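Local coordinates for protein similarities with probable monooxygenase (Photorhabdus luminescens, PDB 4HB9) that binds flavin-adenine dinucleotide and probably works as a flavin-dependent monooxygenase with an aromatic ring hydroxylase-like fold, at residues Thr131-Glu136 and Phe146-Ser151; Arg32-Ser37 and Gln127-Phe132. One frame throughout, in Å; residues are numbered along the deposited sequence.

Contact 1: Thr131-Glu136 and Phe146-Ser151. With FAD (flavin-adenine dinucleotide), chain B.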
loop_
_atom_site.group_PDB
_atom_site.type_symbol
_atom_site.label_atom_id
_atom_site.label_comp_id
_atom_site.label_asym_id
_atom_site.label_seq_id
_atom_site.Cartn_x
_atom_site.Cartn_y
_atom_site.Cartn_z
ATOM N N THR A 131 3.070 20.103 -5.482
ATOM C CA THR A 131 4.192 19.200 -5.260
ATOM C C THR A 131 5.105 19.778 -4.190
ATOM O O THR A 131 5.791 20.771 -4.427
ATOM C CB THR A 131 4.996 18.990 -6.571
ATOM O OG1 THR A 131 4.160 18.343 -7.525
ATOM C CG2 THR A 131 6.228 18.135 -6.360
ATOM N N PHE A 132 5.136 19.128 -3.032
ATOM C CA PHE A 132 6.020 19.509 -1.959
ATOM C C PHE A 132 7.481 19.405 -2.409
ATOM O O PHE A 132 7.880 18.430 -3.049
ATOM C CB PHE A 132 5.786 18.635 -0.731
ATOM C CG PHE A 132 6.851 18.759 0.292
ATOM C CD1 PHE A 132 6.721 19.649 1.336
ATOM C CD2 PHE A 132 8.013 18.017 0.186
ATOM C CE1 PHE A 132 7.726 19.781 2.281
ATOM C CE2 PHE A 132 9.023 18.139 1.120
ATOM C CZ PHE A 132 8.877 19.021 2.179
ATOM N N VAL A 133 8.266 20.425 -2.073
ATOM C CA VAL A 133 9.706 20.449 -2.357
ATOM C C VAL A 133 10.520 20.527 -1.049
ATOM O O VAL A 133 11.482 19.786 -0.867
ATOM C CB VAL A 133 10.066 21.640 -3.278
ATOM C CG1 VAL A 133 11.576 21.811 -3.395
ATOM C CG2 VAL A 133 9.437 21.464 -4.661
ATOM N N ARG A 134 10.134 21.406 -0.130
ATOM C CA ARG A 134 10.800 21.519 1.166
ATOM C C ARG A 134 9.975 22.294 2.167
ATOM O O ARG A 134 9.012 22.945 1.812
ATOM C CB ARG A 134 12.183 22.189 1.024
ATOM C CG ARG A 134 12.128 23.644 0.624
ATOM C CD ARG A 134 13.520 24.220 0.325
ATOM N NE ARG A 134 13.371 25.570 -0.217
ATOM C CZ ARG A 134 13.387 26.689 0.501
ATOM N NH1 ARG A 134 13.582 26.661 1.818
ATOM N NH2 ARG A 134 13.219 27.852 -0.109
ATOM N N TYR A 135 10.377 22.224 3.431
ATOM C CA TYR A 135 9.808 23.065 4.448
ATOM C C TYR A 135 10.878 23.835 5.204
ATOM O O TYR A 135 12.068 23.451 5.191
ATOM C CB TYR A 135 9.003 22.232 5.439
ATOM C CG TYR A 135 9.830 21.276 6.256
ATOM C CD1 TYR A 135 10.472 21.698 7.427
ATOM C CD2 TYR A 135 9.959 19.950 5.878
ATOM C CE1 TYR A 135 11.223 20.819 8.192
ATOM C CE2 TYR A 135 10.699 19.056 6.632
ATOM C CZ TYR A 135 11.337 19.495 7.781
ATOM O OH TYR A 135 12.059 18.611 8.536
ATOM N N GLU A 136 10.428 24.903 5.867
ATOM C CA GLU A 136 11.250 25.712 6.763
ATOM C C GLU A 136 10.502 26.012 8.042
ATOM O O GLU A 136 9.345 26.423 8.003
ATOM C CB GLU A 136 11.563 27.076 6.140
ATOM C CG GLU A 136 12.585 27.084 5.029
ATOM C CD GLU A 136 12.916 28.490 4.543
ATOM O OE1 GLU A 136 12.175 29.442 4.887
ATOM O OE2 GLU A 136 13.915 28.627 3.795
ATOM N N PHE A 146 7.056 24.847 0.938
ATOM C CA PHE A 146 7.291 25.313 -0.426
ATOM C C PHE A 146 6.916 24.254 -1.454
ATOM O O PHE A 146 7.345 23.120 -1.332
ATOM C CB PHE A 146 8.779 25.615 -0.616
ATOM C CG PHE A 146 9.293 26.711 0.282
ATOM C CD1 PHE A 146 9.437 28.005 -0.190
ATOM C CD2 PHE A 146 9.610 26.452 1.599
ATOM C CE1 PHE A 146 9.917 29.018 0.631
ATOM C CE2 PHE A 146 10.081 27.463 2.433
ATOM C CZ PHE A 146 10.243 28.749 1.946
ATOM N N PHE A 147 6.197 24.661 -2.492
ATOM C CA PHE A 147 5.797 23.774 -3.573
ATOM C C PHE A 147 6.547 24.038 -4.869
ATOM O O PHE A 147 7.140 25.102 -5.062
ATOM C CB PHE A 147 4.285 23.866 -3.769
ATOM C CG PHE A 147 3.527 23.595 -2.516
ATOM C CD1 PHE A 147 3.374 22.293 -2.057
ATOM C CD2 PHE A 147 3.014 24.631 -1.762
ATOM C CE1 PHE A 147 2.702 22.024 -0.874
ATOM C CE2 PHE A 147 2.337 24.374 -0.577
ATOM C CZ PHE A 147 2.178 23.067 -0.134
ATOM N N ALA A 148 6.539 23.049 -5.758
ATOM C CA ALA A 148 7.358 23.090 -6.986
ATOM C C ALA A 148 6.976 24.235 -7.924
ATOM O O ALA A 148 7.804 24.712 -8.707
ATOM C CB ALA A 148 7.238 21.780 -7.739
ATOM N N ASP A 149 5.714 24.643 -7.866
ATOM C CA ASP A 149 5.237 25.748 -8.707
ATOM C C ASP A 149 5.619 27.116 -8.133
ATOM O O ASP A 149 5.273 28.158 -8.720
ATOM C CB ASP A 149 3.720 25.666 -8.934
ATOM C CG ASP A 149 2.900 25.935 -7.669
ATOM O OD1 ASP A 149 3.440 26.029 -6.539
ATOM O OD2 ASP A 149 1.664 26.041 -7.818
ATOM N N GLY A 150 6.309 27.122 -6.992
ATOM C CA GLY A 150 6.799 28.373 -6.392
ATOM C C GLY A 150 5.858 28.963 -5.345
ATOM O O GLY A 150 6.150 30.002 -4.734
ATOM N N SER A 151 4.727 28.304 -5.106
ATOM C CA SER A 151 3.832 28.746 -4.052
ATOM C C SER A 151 4.311 28.263 -2.687
ATOM O O SER A 151 5.230 27.432 -2.595
ATOM C CB SER A 151 2.390 28.294 -4.322
ATOM O OG SER A 151 2.273 26.881 -4.368
HETATM P PA FAD B . 0.265 6.455 -1.066
HETATM O O1A FAD B . -1.098 5.832 -0.924
HETATM O O2A FAD B . 1.294 6.055 -2.068
HETATM O O5B FAD B . 0.070 8.041 -1.156
HETATM C C5B FAD B . 1.160 8.930 -1.315
HETATM C C4B FAD B . 0.558 10.187 -1.913
HETATM O O4B FAD B . 1.530 11.245 -1.833
HETATM C C3B FAD B . 0.152 10.032 -3.391
HETATM O O3B FAD B . -1.145 10.577 -3.640
HETATM C C2B FAD B . 1.242 10.807 -4.104
HETATM O O2B FAD B . 0.873 11.367 -5.351
HETATM C C1B FAD B . 1.543 11.908 -3.077
HETATM N N9A FAD B . 2.850 12.557 -3.195
HETATM C C8A FAD B . 4.061 11.961 -3.356
HETATM N N7A FAD B . 5.065 12.886 -3.350
HETATM C C5A FAD B . 4.468 14.086 -3.190
HETATM C C6A FAD B . 4.960 15.476 -3.115
HETATM N N6A FAD B . 6.293 15.670 -3.242
HETATM N N1A FAD B . 4.060 16.468 -2.962
HETATM C C2A FAD B . 2.739 16.208 -2.831
HETATM N N3A FAD B . 2.211 14.969 -2.886
HETATM C C4A FAD B . 3.029 13.879 -3.062
HETATM N N1 FAD B . -1.532 -2.741 1.129
HETATM C C2 FAD B . -2.344 -3.472 1.926
HETATM O O2 FAD B . -2.483 -3.193 3.167
HETATM N N3 FAD B . -3.035 -4.509 1.416
HETATM C C4 FAD B . -2.946 -4.934 0.151
HETATM O O4 FAD B . -3.623 -5.922 -0.238
HETATM C C4X FAD B . -2.052 -4.218 -0.763
HETATM N N5 FAD B . -1.911 -4.571 -2.073
HETATM C C5X FAD B . -1.063 -3.877 -2.867
HETATM C C6 FAD B . -0.888 -4.239 -4.198
HETATM C C7 FAD B . -0.026 -3.533 -5.039
HETATM C C7M FAD B . 0.163 -3.928 -6.491
HETATM C C8 FAD B . 0.729 -2.386 -4.507
HETATM C C8M FAD B . 1.662 -1.592 -5.395
HETATM C C9 FAD B . 0.558 -2.018 -3.175
HETATM C C9A FAD B . -0.305 -2.709 -2.325
HETATM N N10 FAD B . -0.470 -2.332 -0.974
HETATM C C10 FAD B . -1.328 -3.069 -0.165
HETATM C "C1'" FAD B . 0.287 -1.219 -0.364
HETATM C "C2'" FAD B . -0.486 0.098 -0.353
HETATM O "O2'" FAD B . -1.015 0.391 -1.635
HETATM C "C3'" FAD B . 0.457 1.221 0.073
HETATM O "O3'" FAD B . 1.244 0.763 1.172
HETATM C "C4'" FAD B . -0.333 2.447 0.507
HETATM O "O4'" FAD B . -0.748 3.128 -0.662
HETATM C "C5'" FAD B . 0.487 3.394 1.357
HETATM O "O5'" FAD B . -0.349 4.483 1.691
HETATM P P FAD B . 0.327 5.942 1.777
HETATM O O1P FAD B . -0.834 6.870 2.047
HETATM O O2P FAD B . 1.498 5.880 2.721
HETATM O O3P FAD B . 0.991 6.278 0.356
HETATM O O HOH W 1 3.402 22.447 -7.222
#
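Thr131 O takes the backbone N-H of Ala148 at 2.7 Å, and the CA of Phe147 also leans on that oxygen; the CB atoms of Thr131 and Ala148 touch beside this bond. Phe132, paired with Phe147 in the antiparallel hairpin, spends its backbone on the cofactor: its N gives a hydrogen bond to FAD N1A (2.9 Å) and its O receives FAD N6A (3.2 Å). With CG anti to the backbone N (chi1 167°), its ring packs on Val168 of helix 167-172. Next comes a classic beta bulge. Val133 N binds Phe146 O at 2.9 Å, Arg134 N reaches the same oxygen only weakly, and Val133 CG2 rests on Ala148. Arg134 O then accepts the N-H of Phe146. The Arg134 guanidinium lies flat over one face of the Phe146 ring, planes 18° apart and CZ 3.8 Å from the centroid, a cation-pi stack. Glu136 brings OE1 to the edge of that ring, while its OE2 meets Arg134 NH1 at 2.8 Å in the guanidinium plane. Salt bridge and stack together probably hold the guanidinium flat on the ring, and the charge of Arg134 is probably largely balanced by Glu136 at this exposed end of the hairpin.

Contact 2: Arg32-Ser37 and Gln127-Phe132; sequences RNSAAS and QWNKTF. With FAD (flavin-adenine dinucleotide), chain B.
Asn33 O and Asn129 N make the backbone hydrogen bond of this contact, 3.1 Å long. One residue further on, the Ser34 hydroxyl gives a second bond: OG donates to Asn129 OD1 at 2.8 Å, in the plane of the amide and on a lone pair. With CG anti to its own carbonyl carbon (chi1 -52°), the Asn129 side chain brings OD1 back to the Ser34 hydroxyl. Weaker CA-H...O contacts run from Asn129 CA to Arg32 O and from Arg32 CA to Lys130 O.

Two waters fill in the polar pairing. One donates to Arg32 O and lies 2.6 Å from Thr131 OG1; the other accepts from both Ala35 N and Asn129 ND2.

The apolar part is Ala35 on Trp128. The methyl CB sits over the five-membered ring, 3.5 Å from its centroid and 8° off the normal, a CH-pi contact, with Ala35 CA over the same face and Asn33 O at the indole edge.

FAD touches both segments. Arg32 NE donates to ribose O2B at 3.0 Å, and the guanidinium lays one face over FAD C8A. The Arg32 side chain runs extended from CG to NE (chi2 177°) and passes along the adenine. Lys130 O and Thr131 CA approach the adenine from the other segment.

Around this surface contact, Glu31, just after strand 26-30, bonds FAD and Asn33 N through OE2 and pairs by backbone with Gln127 and Lys130. Lys130 lies on Tyr30 and Phe147 and bonds Ser151 through NZ, joining the edge of the parallel sheet to the end of strand 143-147 and the turn after it.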
loop_
_atom_site.group_PDB
_atom_site.type_symbol
_atom_site.label_atom_id
_atom_site.label_comp_id
_atom_site.label_asym_id
_atom_site.label_seq_id
_atom_site.Cartn_x
_atom_site.Cartn_y
_atom_site.Cartn_z
ATOM N N ARG A 32 0.380 16.146 -5.174
ATOM C CA ARG A 32 1.108 16.467 -6.407
ATOM C C ARG A 32 0.286 16.217 -7.671
ATOM O O ARG A 32 0.433 16.931 -8.634
ATOM C CB ARG A 32 2.430 15.719 -6.498
ATOM C CG ARG A 32 2.293 14.215 -6.651
ATOM C CD ARG A 32 3.629 13.528 -6.820
ATOM N NE ARG A 32 3.427 12.082 -6.791
ATOM C CZ ARG A 32 4.401 11.189 -6.868
ATOM N NH1 ARG A 32 5.664 11.582 -7.006
ATOM N NH2 ARG A 32 4.098 9.900 -6.824
ATOM N N ASN A 33 -0.569 15.201 -7.673
ATOM C CA ASN A 33 -1.361 14.895 -8.858
ATOM C C ASN A 33 -2.539 15.826 -9.051
ATOM O O ASN A 33 -2.952 16.569 -8.133
ATOM C CB ASN A 33 -1.835 13.444 -8.809
ATOM C CG ASN A 33 -0.681 12.442 -8.819
ATOM O OD1 ASN A 33 -0.746 11.404 -8.157
ATOM N ND2 ASN A 33 0.378 12.749 -9.548
ATOM N N SER A 34 -3.089 15.787 -10.262
ATOM C CA SER A 34 -4.354 16.457 -10.573
ATOM C C SER A 34 -5.526 15.686 -10.010
ATOM O O SER A 34 -5.385 14.516 -9.683
ATOM C CB SER A 34 -4.490 16.584 -12.090
ATOM O OG SER A 34 -3.352 17.263 -12.585
ATOM N N ALA A 35 -6.679 16.339 -9.896
ATOM C CA ALA A 35 -7.881 15.739 -9.295
ATOM C C ALA A 35 -8.418 14.546 -10.092
ATOM O O ALA A 35 -9.041 13.644 -9.525
ATOM C CB ALA A 35 -8.984 16.774 -9.146
ATOM N N ALA A 36 -8.194 14.563 -11.397
ATOM C CA ALA A 36 -8.593 13.466 -12.254
ATOM C C ALA A 36 -7.324 12.803 -12.733
ATOM O O ALA A 36 -6.425 13.466 -13.253
ATOM C CB ALA A 36 -9.404 13.983 -13.428
ATOM N N SER A 37 -7.217 11.500 -12.529
ATOM C CA SER A 37 -6.039 10.789 -13.006
ATOM C C SER A 37 -6.277 10.401 -14.456
ATOM O O SER A 37 -7.419 10.358 -14.906
ATOM C CB SER A 37 -5.762 9.556 -12.149
ATOM O OG SER A 37 -4.440 9.102 -12.363
ATOM N N GLN A 127 -5.767 20.111 -1.917
ATOM C CA GLN A 127 -5.229 21.086 -2.855
ATOM C C GLN A 127 -4.406 20.314 -3.870
ATOM O O GLN A 127 -3.307 19.818 -3.567
ATOM C CB GLN A 127 -4.343 22.084 -2.113
ATOM C CG GLN A 127 -4.905 22.536 -0.773
ATOM C CD GLN A 127 -6.296 23.127 -0.868
ATOM O OE1 GLN A 127 -7.191 22.841 -0.024
ATOM N NE2 GLN A 127 -6.495 23.983 -1.864
ATOM N N TRP A 128 -4.944 20.221 -5.080
ATOM C CA TRP A 128 -4.352 19.434 -6.142
ATOM C C TRP A 128 -3.229 20.211 -6.796
ATOM O O TRP A 128 -3.159 21.426 -6.649
ATOM C CB TRP A 128 -5.420 19.076 -7.183
ATOM C CG TRP A 128 -6.600 18.341 -6.605
ATOM C CD1 TRP A 128 -7.799 18.873 -6.253
ATOM C CD2 TRP A 128 -6.671 16.943 -6.299
ATOM N NE1 TRP A 128 -8.622 17.893 -5.748
ATOM C CE2 TRP A 128 -7.957 16.695 -5.780
ATOM C CE3 TRP A 128 -5.766 15.883 -6.400
ATOM C CZ2 TRP A 128 -8.370 15.417 -5.358
ATOM C CZ3 TRP A 128 -6.193 14.585 -5.998
ATOM C CH2 TRP A 128 -7.478 14.382 -5.482
ATOM N N ASN A 129 -2.344 19.495 -7.496
ATOM C CA ASN A 129 -1.231 20.082 -8.242
ATOM C C ASN A 129 -0.254 20.862 -7.370
ATOM O O ASN A 129 0.272 21.891 -7.771
ATOM C CB ASN A 129 -1.748 20.967 -9.371
ATOM C CG ASN A 129 -2.746 20.244 -10.254
ATOM O OD1 ASN A 129 -2.372 19.361 -11.028
ATOM N ND2 ASN A 129 -4.019 20.604 -10.134
ATOM N N LYS A 130 -0.030 20.347 -6.175
ATOM C CA LYS A 130 0.826 20.955 -5.198
ATOM C C LYS A 130 1.905 19.942 -4.858
ATOM O O LYS A 130 1.686 19.023 -4.053
ATOM C CB LYS A 130 0.003 21.329 -3.966
ATOM C CG LYS A 130 -0.978 22.462 -4.223
ATOM C CD LYS A 130 -0.263 23.792 -4.011
ATOM C CE LYS A 130 -0.984 24.976 -4.599
ATOM N NZ LYS A 130 -0.354 26.216 -4.046
ATOM N N THR A 131 3.070 20.103 -5.482
ATOM C CA THR A 131 4.192 19.200 -5.260
ATOM C C THR A 131 5.105 19.778 -4.190
ATOM O O THR A 131 5.791 20.771 -4.427
ATOM C CB THR A 131 4.996 18.990 -6.571
ATOM O OG1 THR A 131 4.160 18.343 -7.525
ATOM C CG2 THR A 131 6.228 18.135 -6.360
ATOM N N PHE A 132 5.136 19.128 -3.032
ATOM C CA PHE A 132 6.020 19.509 -1.959
ATOM C C PHE A 132 7.481 19.405 -2.409
ATOM O O PHE A 132 7.880 18.430 -3.049
ATOM C CB PHE A 132 5.786 18.635 -0.731
ATOM C CG PHE A 132 6.851 18.759 0.292
ATOM C CD1 PHE A 132 6.721 19.649 1.336
ATOM C CD2 PHE A 132 8.013 18.017 0.186
ATOM C CE1 PHE A 132 7.726 19.781 2.281
ATOM C CE2 PHE A 132 9.023 18.139 1.120
ATOM C CZ PHE A 132 8.877 19.021 2.179
HETATM P PA FAD B . 0.265 6.455 -1.066
HETATM O O1A FAD B . -1.098 5.832 -0.924
HETATM O O2A FAD B . 1.294 6.055 -2.068
HETATM O O5B FAD B . 0.070 8.041 -1.156
HETATM C C5B FAD B . 1.160 8.930 -1.315
HETATM C C4B FAD B . 0.558 10.187 -1.913
HETATM O O4B FAD B . 1.530 11.245 -1.833
HETATM C C3B FAD B . 0.152 10.032 -3.391
HETATM O O3B FAD B . -1.145 10.577 -3.640
HETATM C C2B FAD B . 1.242 10.807 -4.104
HETATM O O2B FAD B . 0.873 11.367 -5.351
HETATM C C1B FAD B . 1.543 11.908 -3.077
HETATM N N9A FAD B . 2.850 12.557 -3.195
HETATM C C8A FAD B . 4.061 11.961 -3.356
HETATM N N7A FAD B . 5.065 12.886 -3.350
HETATM C C5A FAD B . 4.468 14.086 -3.190
HETATM C C6A FAD B . 4.960 15.476 -3.115
HETATM N N6A FAD B . 6.293 15.670 -3.242
HETATM N N1A FAD B . 4.060 16.468 -2.962
HETATM C C2A FAD B . 2.739 16.208 -2.831
HETATM N N3A FAD B . 2.211 14.969 -2.886
HETATM C C4A FAD B . 3.029 13.879 -3.062
HETATM N N1 FAD B . -1.532 -2.741 1.129
HETATM C C2 FAD B . -2.344 -3.472 1.926
HETATM O O2 FAD B . -2.483 -3.193 3.167
HETATM N N3 FAD B . -3.035 -4.509 1.416
HETATM C C4 FAD B . -2.946 -4.934 0.151
HETATM O O4 FAD B . -3.623 -5.922 -0.238
HETATM C C4X FAD B . -2.052 -4.218 -0.763
HETATM N N5 FAD B . -1.911 -4.571 -2.073
HETATM C C5X FAD B . -1.063 -3.877 -2.867
HETATM C C6 FAD B . -0.888 -4.239 -4.198
HETATM C C7 FAD B . -0.026 -3.533 -5.039
HETATM C C7M FAD B . 0.163 -3.928 -6.491
HETATM C C8 FAD B . 0.729 -2.386 -4.507
HETATM C C8M FAD B . 1.662 -1.592 -5.395
HETATM C C9 FAD B . 0.558 -2.018 -3.175
HETATM C C9A FAD B . -0.305 -2.709 -2.325
HETATM N N10 FAD B . -0.470 -2.332 -0.974
HETATM C C10 FAD B . -1.328 -3.069 -0.165
HETATM C "C1'" FAD B . 0.287 -1.219 -0.364
HETATM C "C2'" FAD B . -0.486 0.098 -0.353
HETATM O "O2'" FAD B . -1.015 0.391 -1.635
HETATM C "C3'" FAD B . 0.457 1.221 0.073
HETATM O "O3'" FAD B . 1.244 0.763 1.172
HETATM C "C4'" FAD B . -0.333 2.447 0.507
HETATM O "O4'" FAD B . -0.748 3.128 -0.662
HETATM C "C5'" FAD B . 0.487 3.394 1.357
HETATM O "O5'" FAD B . -0.349 4.483 1.691
HETATM P P FAD B . 0.327 5.942 1.777
HETATM O O1P FAD B . -0.834 6.870 2.047
HETATM O O2P FAD B . 1.498 5.880 2.721
HETATM O O3P FAD B . 0.991 6.278 0.356
HETATM O O HOH W 2 2.135 19.157 -8.856
HETATM O O HOH W 3 -6.856 19.232 -10.491
#

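Overall arrangement
From the N terminus, the chain first leaves strand 26-30 of the parallel sheet and runs into Arg32-Ser37. About ninety residues later it returns at Gln127-Phe132, where contact 2 closes that long loop. Contact 1 begins where contact 2 ends, sharing Thr131 and Phe132, and closes a much shorter loop, the hairpin of strands 132-137 and 143-147. The two follow one another along the chain and neither nests nor crosses. They also touch directly, since Lys130 of contact 2 reaches the turn of contact 1. Together they tie the Rossmann-type sheet to the small antiparallel sheet, with the adenosine part of FAD held at the junction.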